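PDB 5E75: SusD-like protein BACOVA_02651 from Bacteroides ovatus, which binds polysaccharide at the cell surface and probably mediates xyloglucan binding before the glycan is transported into the periplasm for degradation. Local coordinates for residues 120-125 and 188-193; 153-158 and 195-200; 223-228 and 387-392; 231-236 and 357-362. All blocks are in the same frame, centred on the assembly; numbering follows the deposited sequence.

Interaction 1 of 4, residues 120-125 and 188-193; sequences AYFYML and AKVYLA. With EDO (1,2-ethanediol), chain C.
A chi1 of -170° swings the ring of Phe122 out toward helix 180-195, where Val190 meets it with CG2, the methyl set anti to the carbonyl carbon. That methyl sits over the centre of the ring in a CH-pi contact, 3.6 Å from the Phe122 centroid to Val190 CG2 and only 6° off the ring normal. Ala193 closes the rim instead: its CB lies in the ring plane, 3.9 Å from Phe122 CZ. The segment axes are 11.9 Å apart and run at 28°, so one large ring spans the gap. Cut back to an alanine, this position would probably leave a gap between the two helices and take the aromatic face away from Val190 CG2. A 1,2-ethanediol molecule, probably from the crystallisation liquor, lies over a face of Tyr123 and takes a weak hydrogen bond from Lys189 NZ, whose salt bridge is with Asp362. Helix 151-168 packs alongside, Ile158 touching Val190 and Phe155 touching Leu125, while helices 70-95 and 205-221 flank the pair.

Interaction 2 of 4, residues 153-158 and 195-200; sequences DVFQFI and SGWNNG
Phe155 drives the edge of its ring into one face of the Trp197 indole, the leading atom being CE2, which stands 3.5 Å from Trp197 CD2. The neighbouring CZ follows over the benzo side, 3.7 Å from Trp197 CE3, so two carbons of the phenyl edge meet the indole near the junction of its two rings. The planes are almost perpendicular, at 88°, and the centroids of the Phe155 ring and the five-membered ring of Trp197 lie 4.9 Å apart. This is the T-shaped, edge-to-face arrangement, in which the weakly positive C-H rim of one aromatic group meets the electron-rich face of another. The tryptophan is delivered by a type II beta turn from Gly196 to Asn199, closed by a 3.2 Å bond from Asn199 N to Gly196 O, just where the chain leaves helix 180-195; the aromatic pair thus joins helix 151-168 to the loop between helices 180-195 and 205-221. Its CG is anti to the backbone N (chi1 -173°), which carries the indole from the turn toward helix 151-168. The ring's rotation is also fixed at its polar end, because NE1 donates a hydrogen bond to Glu151 at the start of that same helix. Thr427 and Arg430 of helix 421-431 touch the indole as well, and Phe155 packs in addition on Leu125, Val190 and Arg194.

Interaction 3 of 4, residues 223-228 and 387-392; sequences GLDLMT and FNRVRE
Two waters flank the salt bridge between Asp225 and Arg389, so the guanidinium is gripped directly and through solvent at once. Arg389 NH2 donates to Asp225 OD1 at 3.0 Å, with an N-H...O angle of 161°. The acceptor lies in the guanidinium plane, but the carboxylate is turned 69° against it and is met on its syn side, somewhat out of the carboxylate plane (29°). One water links Arg389 NE to Asp225 OD1; the other links NH2 to Leu226 O. Bends at chi2 and chi3 fold the arginine chain back, and its NH1 meets Glu392 OE1 at 2.9 Å. A leucine in its place would probably leave Asp225 without its charged mate across the contact and Glu392 without its partner within the helix. Leu226 CD1 rests 3.8 Å from the carbonyl O of Arg389 and makes a looser apolar contact with Val390 CG2, 4.5 Å away. The loop between helix 205-221 and strand 244-248 thus lies against helix 382-393, with Tyr364 of helix 360-372 touching both Asp225 and Leu226.

Interaction 4 of 4, residues 231-236 and 357-362; sequences EDLFKY and ILRLAD
Leu233 and Phe234 meet Arg359 by van der Waals packing, from different directions. The methyl CD1 of Leu233 lies over one face of the guanidinium, offset toward its rim, 3.6 Å from Arg359 NH1. Phe234 comes in with its ring edge, CZ standing 4.0 Å from Arg359 NH2. Ring and guanidinium planes are 86° apart and NH2 lies near the ring plane, so the charge is not stacked on the ring; Leu233 CB lies over the centre of one of its faces. The bend at chi3 (-76°) turns a face of the guanidinium to the leucine methyl.

Charge pairing makes up the second group. Buried Arg359 is satisfied beyond the two segments, by Glu418 at NH2 and by Glu243 and Glu414 at NH1; with so many carboxylates about, its positive charge is probably strongly stabilised. Within 231-236, Lys235 NZ bonds Glu231 OE2 and Asp232 OD1, each at 2.8 Å, tying the turn to itself.

Arg359 ends a strand paired antiparallel with 244-248, interrupted by a classic beta bulge where Ile357 and Leu358 face Leu246, and occupies the N-cap position of helix 360-372: a strand-to-helix junction covered by a loop.

The four contacts form two touching pairs, joined by a salt bridge and by apolar packing. Interactions 1 and 2, with centres 9 Å apart, share a core: Leu125 CD2 packs 3.7 Å from Phe155 CZ, and their segments alternate along the chain. Interactions 3 and 4, 11 Å between centres, meet where Leu226 CD2 lies 3.6 Å from Ala361 N. Between the pairs, the salt bridge of Lys189 NZ to Asp362 OD2, at 2.8 Å, ties helix 180-195 to the start of helix 360-372, and Lys189 CD packs 3.8 Å from Leu358 CD1. Interactions 2 and 3 are remote, about 16 Å between nearest atoms. A bound magnesium ion lies about 6 Å from the Trp197 side chain.

Interaction 1 of 4, residues 120-125 and 188-193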
loop_
_atom_site.group_PDB
_atom_site.type_symbol
_atom_site.label_atom_id
_atom_site.label_comp_id
_atom_site.label_asym_id
_atom_site.label_seq_id
_atom_site.Cartn_x
_atom_site.Cartn_y
_atom_site.Cartn_z
ATOM N N ALA A 120 7.594 -3.835 -7.783
ATOM C CA ALA A 120 6.586 -3.875 -8.823
ATOM C C ALA A 120 6.067 -5.294 -9.038
ATOM O O ALA A 120 4.861 -5.504 -9.087
ATOM C CB ALA A 120 7.138 -3.282 -10.115
ATOM N N TYR A 121 6.971 -6.260 -9.157
ATOM C CA TYR A 121 6.549 -7.641 -9.352
ATOM C C TYR A 121 5.813 -8.178 -8.129
ATOM O O TYR A 121 4.882 -8.954 -8.275
ATOM C CB TYR A 121 7.714 -8.557 -9.767
ATOM C CG TYR A 121 7.993 -8.533 -11.245
ATOM C CD1 TYR A 121 7.030 -8.925 -12.153
ATOM C CD2 TYR A 121 9.210 -8.090 -11.750
ATOM C CE1 TYR A 121 7.255 -8.894 -13.511
ATOM C CE2 TYR A 121 9.447 -8.063 -13.114
ATOM C CZ TYR A 121 8.474 -8.465 -13.995
ATOM O OH TYR A 121 8.713 -8.424 -15.363
ATOM N N PHE A 122 6.198 -7.763 -6.926
ATOM C CA PHE A 122 5.512 -8.245 -5.725
ATOM C C PHE A 122 4.092 -7.700 -5.649
ATOM O O PHE A 122 3.165 -8.422 -5.236
ATOM C CB PHE A 122 6.334 -7.907 -4.476
ATOM C CG PHE A 122 5.856 -8.566 -3.181
ATOM C CD1 PHE A 122 5.403 -9.879 -3.121
ATOM C CD2 PHE A 122 5.932 -7.860 -2.005
ATOM C CE1 PHE A 122 5.013 -10.429 -1.909
ATOM C CE2 PHE A 122 5.541 -8.418 -0.794
ATOM C CZ PHE A 122 5.091 -9.688 -0.756
ATOM N N TYR A 123 3.863 -6.452 -6.063
ATOM C CA TYR A 123 2.494 -5.968 -6.193
ATOM C C TYR A 123 1.729 -6.782 -7.245
ATOM O O TYR A 123 0.606 -7.252 -7.004
ATOM C CB TYR A 123 2.466 -4.495 -6.579
ATOM C CG TYR A 123 2.820 -3.504 -5.480
ATOM C CD1 TYR A 123 2.188 -3.523 -4.245
ATOM C CD2 TYR A 123 3.771 -2.512 -5.711
ATOM C CE1 TYR A 123 2.503 -2.604 -3.282
ATOM C CE2 TYR A 123 4.090 -1.576 -4.749
ATOM C CZ TYR A 123 3.444 -1.621 -3.529
ATOM O OH TYR A 123 3.742 -0.700 -2.532
ATOM N N MET A 124 2.319 -6.953 -8.428
ATOM C CA MET A 124 1.631 -7.672 -9.509
ATOM C C MET A 124 1.260 -9.101 -9.137
ATOM O O MET A 124 0.190 -9.601 -9.511
ATOM C CB MET A 124 2.470 -7.688 -10.775
ATOM C CG MET A 124 2.537 -6.322 -11.438
ATOM S SD MET A 124 2.981 -6.371 -13.181
ATOM C CE MET A 124 4.724 -6.344 -13.013
ATOM N N LEU A 125 2.134 -9.755 -8.376
ATOM C CA LEU A 125 1.925 -11.128 -7.933
ATOM C C LEU A 125 0.650 -11.247 -7.087
ATOM O O LEU A 125 0.004 -12.296 -7.082
ATOM C CB LEU A 125 3.140 -11.570 -7.133
ATOM C CG LEU A 125 3.147 -12.979 -6.533
ATOM C CD1 LEU A 125 2.993 -14.058 -7.605
ATOM C CD2 LEU A 125 4.419 -13.208 -5.770
ATOM N N ALA A 188 11.650 -9.761 3.972
ATOM C CA ALA A 188 10.942 -10.435 5.052
ATOM C C ALA A 188 9.468 -10.627 4.685
ATOM O O ALA A 188 8.894 -11.711 4.911
ATOM C CB ALA A 188 11.076 -9.661 6.339
ATOM N N LYS A 189 8.856 -9.583 4.123
ATOM C CA LYS A 189 7.455 -9.646 3.708
ATOM C C LYS A 189 7.244 -10.686 2.614
ATOM O O LYS A 189 6.242 -11.394 2.597
ATOM C CB LYS A 189 6.942 -8.276 3.238
ATOM C CG LYS A 189 6.853 -7.232 4.324
ATOM C CD LYS A 189 6.277 -5.938 3.796
ATOM C CE LYS A 189 4.871 -6.102 3.276
ATOM N NZ LYS A 189 4.263 -4.756 2.998
ATOM N N VAL A 190 8.193 -10.766 1.686
ATOM C CA VAL A 190 8.113 -11.719 0.579
ATOM C C VAL A 190 8.215 -13.168 1.084
ATOM O O VAL A 190 7.413 -14.016 0.694
ATOM C CB VAL A 190 9.181 -11.393 -0.498
ATOM C CG1 VAL A 190 9.220 -12.474 -1.558
ATOM C CG2 VAL A 190 8.883 -10.051 -1.140
ATOM N N TYR A 191 9.189 -13.447 1.947
ATOM C CA TYR A 191 9.301 -14.790 2.509
ATOM C C TYR A 191 8.057 -15.164 3.319
ATOM O O TYR A 191 7.559 -16.292 3.222
ATOM C CB TYR A 191 10.560 -14.925 3.360
ATOM C CG TYR A 191 11.816 -15.220 2.575
ATOM C CD1 TYR A 191 11.914 -16.356 1.776
ATOM C CD2 TYR A 191 12.892 -14.369 2.625
ATOM C CE1 TYR A 191 13.054 -16.639 1.060
ATOM C CE2 TYR A 191 14.059 -14.653 1.917
ATOM C CZ TYR A 191 14.112 -15.784 1.128
ATOM O OH TYR A 191 15.266 -16.086 0.411
ATOM N N LEU A 192 7.537 -14.230 4.113
ATOM C CA LEU A 192 6.311 -14.518 4.851
ATOM C C LEU A 192 5.159 -14.813 3.895
ATOM O O LEU A 192 4.384 -15.769 4.109
ATOM C CB LEU A 192 5.942 -13.381 5.811
ATOM C CG LEU A 192 4.655 -13.574 6.627
ATOM C CD1 LEU A 192 4.736 -14.815 7.532
ATOM C CD2 LEU A 192 4.362 -12.325 7.424
ATOM N N ALA A 193 5.042 -14.018 2.825
ATOM C CA ALA A 193 3.984 -14.236 1.849
ATOM C C ALA A 193 4.132 -15.577 1.145
ATOM O O ALA A 193 3.141 -16.250 0.873
ATOM C CB ALA A 193 3.962 -13.091 0.812
HETATM C C1 EDO C . 5.954 -4.454 -0.886
HETATM O O1 EDO C . 4.680 -4.619 -0.271
HETATM C C2 EDO C . 5.823 -3.714 -2.211
HETATM O O2 EDO C . 5.525 -4.615 -3.280
#

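Interaction 2 of 4, residues 153-158 and 195-200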
loop_
_atom_site.group_PDB
_atom_site.type_symbol
_atom_site.label_atom_id
_atom_site.label_comp_id
_atom_site.label_asym_id
_atom_site.label_seq_id
_atom_site.Cartn_x
_atom_site.Cartn_y
_atom_site.Cartn_z
ATOM N N ASP A 153 7.906 -18.790 -10.060
ATOM C CA ASP A 153 8.975 -18.095 -10.768
ATOM C C ASP A 153 9.027 -16.634 -10.342
ATOM O O ASP A 153 10.113 -16.071 -10.164
ATOM C CB ASP A 153 8.764 -18.105 -12.294
ATOM C CG ASP A 153 8.832 -19.483 -12.921
ATOM O OD1 ASP A 153 9.836 -20.198 -12.755
ATOM O OD2 ASP A 153 7.884 -19.808 -13.669
ATOM N N VAL A 154 7.854 -16.009 -10.230
ATOM C CA VAL A 154 7.753 -14.594 -9.893
ATOM C C VAL A 154 8.330 -14.390 -8.495
ATOM O O VAL A 154 9.154 -13.499 -8.285
ATOM C CB VAL A 154 6.313 -14.067 -10.023
ATOM C CG1 VAL A 154 6.246 -12.586 -9.655
ATOM C CG2 VAL A 154 5.809 -14.240 -11.451
ATOM N N PHE A 155 7.973 -15.268 -7.553
ATOM C CA PHE A 155 8.573 -15.194 -6.228
ATOM C C PHE A 155 10.098 -15.274 -6.275
ATOM O O PHE A 155 10.781 -14.494 -5.619
ATOM C CB PHE A 155 8.069 -16.322 -5.322
ATOM C CG PHE A 155 6.856 -15.985 -4.486
ATOM C CD1 PHE A 155 6.928 -15.032 -3.473
ATOM C CD2 PHE A 155 5.674 -16.673 -4.653
ATOM C CE1 PHE A 155 5.826 -14.751 -2.678
ATOM C CE2 PHE A 155 4.573 -16.396 -3.861
ATOM C CZ PHE A 155 4.655 -15.437 -2.880
ATOM N N GLN A 156 10.640 -16.235 -7.017
ATOM C CA GLN A 156 12.087 -16.386 -7.058
ATOM C C GLN A 156 12.762 -15.166 -7.691
ATOM O O GLN A 156 13.821 -14.739 -7.239
ATOM C CB GLN A 156 12.460 -17.671 -7.801
ATOM C CG GLN A 156 13.948 -17.969 -7.786
ATOM C CD GLN A 156 14.434 -18.332 -6.410
ATOM O OE1 GLN A 156 13.901 -19.244 -5.774
ATOM N NE2 GLN A 156 15.422 -17.609 -5.913
ATOM N N PHE A 157 12.137 -14.584 -8.713
ATOM C CA PHE A 157 12.680 -13.414 -9.398
ATOM C C PHE A 157 12.749 -12.237 -8.419
ATOM O O PHE A 157 13.744 -11.515 -8.345
ATOM C CB PHE A 157 11.781 -13.123 -10.608
ATOM C CG PHE A 157 12.302 -12.073 -11.539
ATOM C CD1 PHE A 157 12.089 -10.728 -11.288
ATOM C CD2 PHE A 157 12.975 -12.435 -12.691
ATOM C CE1 PHE A 157 12.560 -9.757 -12.154
ATOM C CE2 PHE A 157 13.446 -11.480 -13.564
ATOM C CZ PHE A 157 13.241 -10.132 -13.302
ATOM N N ILE A 158 11.671 -12.042 -7.667
ATOM C CA ILE A 158 11.614 -11.010 -6.640
ATOM C C ILE A 158 12.705 -11.214 -5.581
ATOM O O ILE A 158 13.435 -10.291 -5.232
ATOM C CB ILE A 158 10.226 -11.019 -5.965
ATOM C CG1 ILE A 158 9.133 -10.515 -6.915
ATOM C CG2 ILE A 158 10.206 -10.181 -4.702
ATOM C CD1 ILE A 158 7.725 -10.927 -6.505
ATOM N N SER A 195 5.553 -18.274 2.360
ATOM C CA SER A 195 5.571 -19.408 3.284
ATOM C C SER A 195 4.299 -20.250 3.188
ATOM O O SER A 195 4.376 -21.472 3.166
ATOM C CB SER A 195 5.825 -18.959 4.724
ATOM O OG SER A 195 4.732 -18.224 5.252
ATOM N N GLY A 196 3.137 -19.608 3.116
ATOM C CA GLY A 196 1.878 -20.330 3.067
ATOM C C GLY A 196 1.216 -20.385 1.704
ATOM O O GLY A 196 0.097 -20.880 1.567
ATOM N N TRP A 197 1.893 -19.861 0.686
ATOM C CA TRP A 197 1.249 -19.606 -0.606
ATOM C C TRP A 197 0.968 -20.891 -1.355
ATOM O O TRP A 197 1.883 -21.567 -1.786
ATOM C CB TRP A 197 2.147 -18.670 -1.408
ATOM C CG TRP A 197 1.633 -18.124 -2.724
ATOM C CD1 TRP A 197 1.596 -18.775 -3.927
ATOM C CD2 TRP A 197 1.190 -16.786 -2.979
ATOM N NE1 TRP A 197 1.141 -17.929 -4.911
ATOM C CE2 TRP A 197 0.877 -16.707 -4.351
ATOM C CE3 TRP A 197 1.036 -15.654 -2.186
ATOM C CZ2 TRP A 197 0.407 -15.535 -4.940
ATOM C CZ3 TRP A 197 0.546 -14.486 -2.778
ATOM C CH2 TRP A 197 0.254 -14.444 -4.143
ATOM N N ASN A 198 -0.314 -21.223 -1.511
ATOM C CA ASN A 198 -0.729 -22.486 -2.138
ATOM C C ASN A 198 -0.084 -23.686 -1.442
ATOM O O ASN A 198 0.304 -24.650 -2.100
ATOM C CB ASN A 198 -0.363 -22.546 -3.641
ATOM C CG ASN A 198 -1.299 -21.758 -4.546
ATOM O OD1 ASN A 198 -2.488 -21.613 -4.274
ATOM N ND2 ASN A 198 -0.756 -21.286 -5.674
ATOM N N ASN A 199 0.042 -23.628 -0.118
ATOM C CA ASN A 199 0.790 -24.648 0.617
ATOM C C ASN A 199 -0.070 -25.486 1.573
ATOM O O ASN A 199 0.410 -25.956 2.615
ATOM C CB ASN A 199 1.929 -23.988 1.392
ATOM C CG ASN A 199 3.015 -24.965 1.786
ATOM O OD1 ASN A 199 3.424 -25.820 0.987
ATOM N ND2 ASN A 199 3.504 -24.839 3.009
ATOM N N GLY A 200 -1.348 -25.639 1.241
ATOM C CA GLY A 200 -2.205 -26.587 1.931
ATOM C C GLY A 200 -2.608 -26.215 3.344
ATOM O O GLY A 200 -3.039 -27.078 4.106
#

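Interaction 3 of 4, residues 223-228 and 387-392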
loop_
_atom_site.group_PDB
_atom_site.type_symbol
_atom_site.label_atom_id
_atom_site.label_comp_id
_atom_site.label_asym_id
_atom_site.label_seq_id
_atom_site.Cartn_x
_atom_site.Cartn_y
_atom_site.Cartn_z
ATOM N N GLY A 223 18.577 0.731 14.156
ATOM C CA GLY A 223 18.690 1.989 14.865
ATOM C C GLY A 223 17.533 2.928 14.560
ATOM O O GLY A 223 17.535 4.076 15.005
ATOM N N LEU A 224 16.547 2.441 13.805
ATOM C CA LEU A 224 15.378 3.229 13.447
ATOM C C LEU A 224 14.271 2.964 14.444
ATOM O O LEU A 224 14.197 1.884 15.031
ATOM C CB LEU A 224 14.916 2.840 12.040
ATOM C CG LEU A 224 15.952 2.992 10.931
ATOM C CD1 LEU A 224 15.428 2.399 9.629
ATOM C CD2 LEU A 224 16.316 4.442 10.763
ATOM N N ASP A 225 13.406 3.951 14.625
ATOM C CA ASP A 225 12.257 3.768 15.506
ATOM C C ASP A 225 10.997 4.287 14.845
ATOM O O ASP A 225 11.038 5.038 13.876
ATOM C CB ASP A 225 12.488 4.489 16.839
ATOM C CG ASP A 225 11.676 3.888 18.001
ATOM O OD1 ASP A 225 10.929 2.883 17.829
ATOM O OD2 ASP A 225 11.816 4.429 19.120
ATOM N N LEU A 226 9.866 3.871 15.386
ATOM C CA LEU A 226 8.582 4.442 14.986
ATOM C C LEU A 226 8.490 5.919 15.367
ATOM O O LEU A 226 8.975 6.318 16.430
ATOM C CB LEU A 226 7.430 3.711 15.672
ATOM C CG LEU A 226 7.381 2.193 15.497
ATOM C CD1 LEU A 226 6.186 1.670 16.212
ATOM C CD2 LEU A 226 7.319 1.797 14.035
ATOM N N MET A 227 7.885 6.739 14.511
ATOM C CA MET A 227 7.567 8.106 14.912
ATOM C C MET A 227 6.687 8.074 16.175
ATOM O O MET A 227 5.805 7.225 16.316
ATOM C CB MET A 227 6.853 8.884 13.811
ATOM C CG MET A 227 7.702 9.149 12.566
ATOM S SD MET A 227 7.048 10.531 11.588
ATOM C CE MET A 227 7.728 11.935 12.480
ATOM N N THR A 228 6.925 9.011 17.089
ATOM C CA THR A 228 6.185 9.064 18.347
ATOM C C THR A 228 4.681 9.218 18.132
ATOM O O THR A 228 3.869 8.581 18.819
ATOM C CB THR A 228 6.712 10.218 19.219
ATOM O OG1 THR A 228 8.101 9.991 19.505
ATOM C CG2 THR A 228 5.934 10.318 20.515
ATOM N N PHE A 387 5.119 -6.246 17.834
ATOM C CA PHE A 387 3.688 -6.046 17.655
ATOM C C PHE A 387 3.198 -5.012 18.672
ATOM O O PHE A 387 2.467 -4.059 18.341
ATOM C CB PHE A 387 2.930 -7.373 17.836
ATOM C CG PHE A 387 1.435 -7.245 17.792
ATOM C CD1 PHE A 387 0.716 -6.879 18.927
ATOM C CD2 PHE A 387 0.736 -7.504 16.627
ATOM C CE1 PHE A 387 -0.657 -6.760 18.888
ATOM C CE2 PHE A 387 -0.658 -7.391 16.590
ATOM C CZ PHE A 387 -1.341 -7.002 17.721
ATOM N N ASN A 388 3.624 -5.187 19.918
ATOM C CA ASN A 388 3.163 -4.311 20.979
ATOM C C ASN A 388 3.738 -2.904 20.922
ATOM O O ASN A 388 3.133 -1.974 21.476
ATOM C CB ASN A 388 3.350 -4.979 22.354
ATOM C CG ASN A 388 2.233 -5.949 22.665
ATOM O OD1 ASN A 388 1.085 -5.738 22.275
ATOM N ND2 ASN A 388 2.555 -7.012 23.374
ATOM N N ARG A 389 4.858 -2.709 20.219
ATOM C CA ARG A 389 5.360 -1.367 19.971
ATOM C C ARG A 389 4.387 -0.603 19.069
ATOM O O ARG A 389 4.199 0.601 19.236
ATOM C CB ARG A 389 6.750 -1.397 19.327
ATOM C CG ARG A 389 7.904 -1.709 20.292
ATOM C CD ARG A 389 8.200 -0.532 21.225
ATOM N NE ARG A 389 8.611 0.621 20.440
ATOM C CZ ARG A 389 7.963 1.784 20.350
ATOM N NH1 ARG A 389 6.877 2.035 21.070
ATOM N NH2 ARG A 389 8.438 2.731 19.548
ATOM N N VAL A 390 3.776 -1.306 18.112
ATOM C CA VAL A 390 2.792 -0.670 17.234
ATOM C C VAL A 390 1.554 -0.250 18.053
ATOM O O VAL A 390 1.018 0.859 17.894
ATOM C CB VAL A 390 2.429 -1.585 16.050
ATOM C CG1 VAL A 390 1.361 -0.935 15.175
ATOM C CG2 VAL A 390 3.668 -1.896 15.209
ATOM N N ARG A 391 1.103 -1.137 18.932
ATOM C CA ARG A 391 -0.002 -0.824 19.846
ATOM C C ARG A 391 0.345 0.384 20.726
ATOM O O ARG A 391 -0.470 1.308 20.910
ATOM C CB ARG A 391 -0.274 -2.017 20.769
ATOM C CG ARG A 391 -0.601 -3.342 20.080
ATOM C CD ARG A 391 -2.033 -3.435 19.624
ATOM N NE ARG A 391 -2.993 -3.391 20.737
ATOM C CZ ARG A 391 -4.307 -3.491 20.575
ATOM N NH1 ARG A 391 -4.824 -3.681 19.368
ATOM N NH2 ARG A 391 -5.122 -3.427 21.626
ATOM N N GLU A 392 1.531 0.339 21.321
ATOM C CA GLU A 392 1.997 1.384 22.226
ATOM C C GLU A 392 2.061 2.741 21.520
ATOM O O GLU A 392 1.669 3.768 22.077
ATOM C CB GLU A 392 3.373 1.010 22.777
ATOM C CG GLU A 392 3.959 1.951 23.795
ATOM C CD GLU A 392 5.200 1.358 24.405
ATOM O OE1 GLU A 392 6.085 0.926 23.638
ATOM O OE2 GLU A 392 5.270 1.266 25.655
HETATM O O HOH W 1 10.964 0.304 18.854
HETATM O O HOH W 2 8.061 5.597 19.010
#

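Interaction 4 of 4, residues 231-236 and 357-362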
loop_
_atom_site.group_PDB
_atom_site.type_symbol
_atom_site.label_atom_id
_atom_site.label_comp_id
_atom_site.label_asym_id
_atom_site.label_seq_id
_atom_site.Cartn_x
_atom_site.Cartn_y
_atom_site.Cartn_z
ATOM N N GLU A 231 0.032 10.473 13.703
ATOM C CA GLU A 231 -0.432 11.512 12.788
ATOM C C GLU A 231 0.708 12.185 12.034
ATOM O O GLU A 231 0.516 12.683 10.922
ATOM C CB GLU A 231 -1.269 12.584 13.527
ATOM C CG GLU A 231 -0.458 13.448 14.505
ATOM C CD GLU A 231 -1.244 14.601 15.119
ATOM O OE1 GLU A 231 -2.321 14.328 15.686
ATOM O OE2 GLU A 231 -0.778 15.769 15.045
ATOM N N ASP A 232 1.894 12.204 12.641
ATOM C CA ASP A 232 3.030 12.885 12.034
ATOM C C ASP A 232 3.524 12.197 10.764
ATOM O O ASP A 232 4.147 12.839 9.925
ATOM C CB ASP A 232 4.187 13.016 13.028
ATOM C CG ASP A 232 3.931 14.072 14.106
ATOM O OD1 ASP A 232 3.026 14.905 13.943
ATOM O OD2 ASP A 232 4.668 14.079 15.105
ATOM N N LEU A 233 3.231 10.905 10.613
ATOM C CA LEU A 233 3.669 10.158 9.438
ATOM C C LEU A 233 3.050 10.700 8.152
ATOM O O LEU A 233 3.582 10.489 7.067
ATOM C CB LEU A 233 3.265 8.687 9.568
ATOM C CG LEU A 233 4.018 7.853 10.587
ATOM C CD1 LEU A 233 3.236 6.577 10.880
ATOM C CD2 LEU A 233 5.436 7.552 10.111
ATOM N N PHE A 234 1.922 11.396 8.275
ATOM C CA PHE A 234 1.098 11.746 7.123
ATOM C C PHE A 234 1.016 13.248 6.928
ATOM O O PHE A 234 0.045 13.772 6.387
ATOM C CB PHE A 234 -0.266 11.061 7.269
ATOM C CG PHE A 234 -0.137 9.623 7.657
ATOM C CD1 PHE A 234 0.297 8.679 6.737
ATOM C CD2 PHE A 234 -0.379 9.225 8.957
ATOM C CE1 PHE A 234 0.469 7.353 7.112
ATOM C CE2 PHE A 234 -0.206 7.887 9.327
ATOM C CZ PHE A 234 0.195 6.967 8.405
ATOM N N LYS A 235 2.104 13.920 7.321
ATOM C CA LYS A 235 2.300 15.345 7.103
ATOM C C LYS A 235 3.522 15.528 6.213
ATOM O O LYS A 235 4.534 14.837 6.376
ATOM C CB LYS A 235 2.524 16.056 8.432
ATOM C CG LYS A 235 1.369 15.937 9.385
ATOM C CD LYS A 235 1.683 16.546 10.747
ATOM C CE LYS A 235 0.627 16.187 11.783
ATOM N NZ LYS A 235 0.986 16.685 13.128
ATOM N N TYR A 236 3.423 16.454 5.273
ATOM C CA TYR A 236 4.483 16.675 4.290
ATOM C C TYR A 236 5.839 17.048 4.911
ATOM O O TYR A 236 6.889 16.630 4.411
ATOM C CB TYR A 236 4.025 17.722 3.264
ATOM C CG TYR A 236 5.073 18.720 2.849
ATOM C CD1 TYR A 236 5.975 18.428 1.850
ATOM C CD2 TYR A 236 5.137 19.965 3.456
ATOM C CE1 TYR A 236 6.940 19.364 1.469
ATOM C CE2 TYR A 236 6.075 20.883 3.104
ATOM C CZ TYR A 236 6.970 20.588 2.111
ATOM O OH TYR A 236 7.905 21.541 1.775
ATOM N N ILE A 357 5.721 3.027 0.463
ATOM C CA ILE A 357 5.819 1.655 -0.008
ATOM C C ILE A 357 6.085 0.730 1.180
ATOM O O ILE A 357 5.464 -0.329 1.298
ATOM C CB ILE A 357 6.897 1.502 -1.106
ATOM C CG1 ILE A 357 6.473 2.267 -2.359
ATOM C CG2 ILE A 357 7.156 0.024 -1.432
ATOM C CD1 ILE A 357 7.557 2.368 -3.445
ATOM N N LEU A 358 6.989 1.142 2.072
ATOM C CA LEU A 358 7.276 0.389 3.289
ATOM C C LEU A 358 7.554 1.295 4.494
ATOM O O LEU A 358 8.462 2.133 4.442
ATOM C CB LEU A 358 8.481 -0.534 3.088
ATOM C CG LEU A 358 8.826 -1.449 4.276
ATOM C CD1 LEU A 358 7.735 -2.498 4.472
ATOM C CD2 LEU A 358 10.184 -2.094 4.070
ATOM N N ARG A 359 6.778 1.121 5.566
ATOM C CA ARG A 359 7.066 1.740 6.854
ATOM C C ARG A 359 7.653 0.728 7.842
ATOM O O ARG A 359 7.359 -0.465 7.784
ATOM C CB ARG A 359 5.784 2.336 7.466
ATOM C CG ARG A 359 5.318 3.582 6.790
ATOM C CD ARG A 359 4.361 4.380 7.640
ATOM N NE ARG A 359 2.992 3.880 7.730
ATOM C CZ ARG A 359 2.441 3.350 8.818
ATOM N NH1 ARG A 359 3.169 3.066 9.894
ATOM N NH2 ARG A 359 1.149 3.063 8.818
ATOM N N LEU A 360 8.423 1.222 8.805
ATOM C CA LEU A 360 8.989 0.353 9.838
ATOM C C LEU A 360 7.910 -0.424 10.597
ATOM O O LEU A 360 8.129 -1.594 10.948
ATOM C CB LEU A 360 9.867 1.176 10.784
ATOM C CG LEU A 360 10.646 0.405 11.844
ATOM C CD1 LEU A 360 11.706 -0.493 11.233
ATOM C CD2 LEU A 360 11.254 1.384 12.820
ATOM N N ALA A 361 6.738 0.173 10.821
ATOM C CA ALA A 361 5.691 -0.550 11.543
ATOM C C ALA A 361 5.274 -1.821 10.806
ATOM O O ALA A 361 4.853 -2.783 11.436
ATOM C CB ALA A 361 4.497 0.321 11.761
ATOM N N ASP A 362 5.346 -1.810 9.481
ATOM C CA ASP A 362 5.052 -3.004 8.678
ATOM C C ASP A 362 6.042 -4.119 9.025
ATOM O O ASP A 362 5.669 -5.287 9.170
ATOM C CB ASP A 362 5.141 -2.612 7.200
ATOM C CG ASP A 362 4.440 -3.556 6.267
ATOM O OD1 ASP A 362 4.289 -4.743 6.575
ATOM O OD2 ASP A 362 4.033 -3.079 5.189
#